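Local coordinates for protein acyltransferase (Streptococcus pneumoniae, PDB 5UG1) that transfers acetyl groups onto hydroxyls of cell-wall peptidoglycan, using a catalytic domain of atypical alpha/beta hydrolase fold, at residues L15-N18 / T19-T23. Numbering follows the deposited sequence.
Sequences LRAN and TALQT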
# COMPACT_ATOMS: atom_id res chain seq x y z
N LEU A 15 3.55 -8.79 -1.45
CA LEU A 15 3.94 -9.97 -2.20
C LEU A 15 3.37 -11.23 -1.56
O LEU A 15 2.99 -12.18 -2.26
CB LEU A 15 5.46 -10.05 -2.31
CG LEU A 15 5.95 -11.24 -3.14
CD1 LEU A 15 5.45 -11.15 -4.57
CD2 LEU A 15 7.48 -11.38 -3.09
N ARG A 16 3.30 -11.24 -0.23
CA ARG A 16 2.70 -12.37 0.47
C ARG A 16 1.22 -12.53 0.14
O ARG A 16 0.70 -13.65 0.12
CB ARG A 16 2.91 -12.19 1.98
CG ARG A 16 2.67 -13.42 2.84
CD ARG A 16 3.01 -13.10 4.30
NE ARG A 16 2.73 -14.18 5.24
CZ ARG A 16 3.52 -15.23 5.42
NH1 ARG A 16 4.64 -15.33 4.72
NH2 ARG A 16 3.20 -16.17 6.30
N ALA A 17 0.53 -11.42 -0.15
CA ALA A 17 -0.87 -11.44 -0.52
C ALA A 17 -1.09 -11.48 -2.03
O ALA A 17 -2.19 -11.15 -2.50
CB ALA A 17 -1.59 -10.23 0.08
N ASN A 18 -0.07 -11.87 -2.80
CA ASN A 18 -0.13 -11.79 -4.26
C ASN A 18 -1.36 -12.50 -4.83
O ASN A 18 -2.14 -11.91 -5.58
CB ASN A 18 1.16 -12.39 -4.85
CG ASN A 18 1.20 -12.36 -6.35
OD1 ASN A 18 0.88 -11.34 -6.98
ND2 ASN A 18 1.57 -13.48 -6.95
N THR A 19 -1.54 -13.77 -4.49
CA THR A 19 -2.64 -14.53 -5.08
C THR A 19 -3.99 -13.94 -4.68
O THR A 19 -4.92 -13.88 -5.50
CB THR A 19 -2.56 -15.98 -4.64
OG1 THR A 19 -1.22 -16.44 -4.86
CG2 THR A 19 -3.54 -16.82 -5.44
N ALA A 20 -4.12 -13.49 -3.43
CA ALA A 20 -5.39 -12.93 -2.99
C ALA A 20 -5.66 -11.59 -3.68
O ALA A 20 -6.79 -11.31 -4.08
CB ALA A 20 -5.41 -12.77 -1.47
N LEU A 21 -4.61 -10.79 -3.85
CA LEU A 21 -4.75 -9.52 -4.57
C LEU A 21 -5.26 -9.75 -5.98
O LEU A 21 -6.21 -9.10 -6.42
CB LEU A 21 -3.40 -8.79 -4.59
CG LEU A 21 -3.04 -8.06 -3.29
CD1 LEU A 21 -1.61 -7.57 -3.34
CD2 LEU A 21 -4.02 -6.91 -3.04
N GLN A 22 -4.62 -10.67 -6.71
CA GLN A 22 -5.00 -10.96 -8.09
C GLN A 22 -6.41 -11.52 -8.17
O GLN A 22 -7.15 -11.24 -9.12
CB GLN A 22 -4.03 -11.95 -8.72
CG GLN A 22 -3.99 -11.87 -10.23
CD GLN A 22 -3.42 -10.55 -10.70
OE1 GLN A 22 -2.20 -10.35 -10.67
NE2 GLN A 22 -4.30 -9.63 -11.10
N THR A 23 -6.80 -12.33 -7.18
CA THR A 23 -8.14 -12.89 -7.15
C THR A 23 -9.18 -11.81 -6.87
O THR A 23 -10.24 -11.78 -7.50
CB THR A 23 -8.20 -14.01 -6.10
OG1 THR A 23 -7.37 -15.09 -6.53
CG2 THR A 23 -9.62 -14.53 -5.92
O HOH W 1 -1.86 -14.59 -1.41
O HOH W 2 -0.23 -11.72 -9.15
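Ala17 O receives the backbone N-H of Leu21 at 2.8 Å, nearly straight at 163°, and that residue's side chain lies close against the same carbonyl. Leu21 CG stands 3.3 Å from Ala17 O, and it also meets Ala17 CB at 4.3 Å. The small methyl of Ala17 suits this buried spot, where Tyr160 and Phe146 close in, while the branched Leu21 spreads over Ile30 and Ala161. One residue on, the N-H of Gln22 repeats the pattern on Asn18 O at 3.0 Å.

The two amide side chains of this turn meet at a water. Asn18 CG runs anti to its backbone N (chi1 180°), and the Gln22 chain bends at chi2, 67°, which brings its amide round to the same water. This water donates to Gln22 OE1 at 2.8 Å and lies very close to Asn18 OD1, at 2.5 Å, a length to be treated with caution. Gln22 NE2 is used in another direction, on the carbonyl of Ala28 ahead of strand 29-32; a residue with both a donor and an acceptor at its end fits such a double task. A second water spans the break, donating to Arg16 O and accepting from Ala20 N at 3.2 Å. Further along, Thr19 O takes both the N-H and the hydroxyl OG1 of Thr23, the hydroxyl at 2.9 Å, the two arriving from opposite faces of the carbonyl plane.

Leaving helical geometry at Ala17 ends helix 12-16, and the same residue is the N-cap of helix 18-24. The arrangement is two consecutive short helices, 12-16 and 18-24, separated by a break at Ala17; they follow strand 6-10 of the parallel sheet and touch strand 29-32 and helix 150-171, and the first begins at Ser12, which lines the methanesulfonic acid pocket.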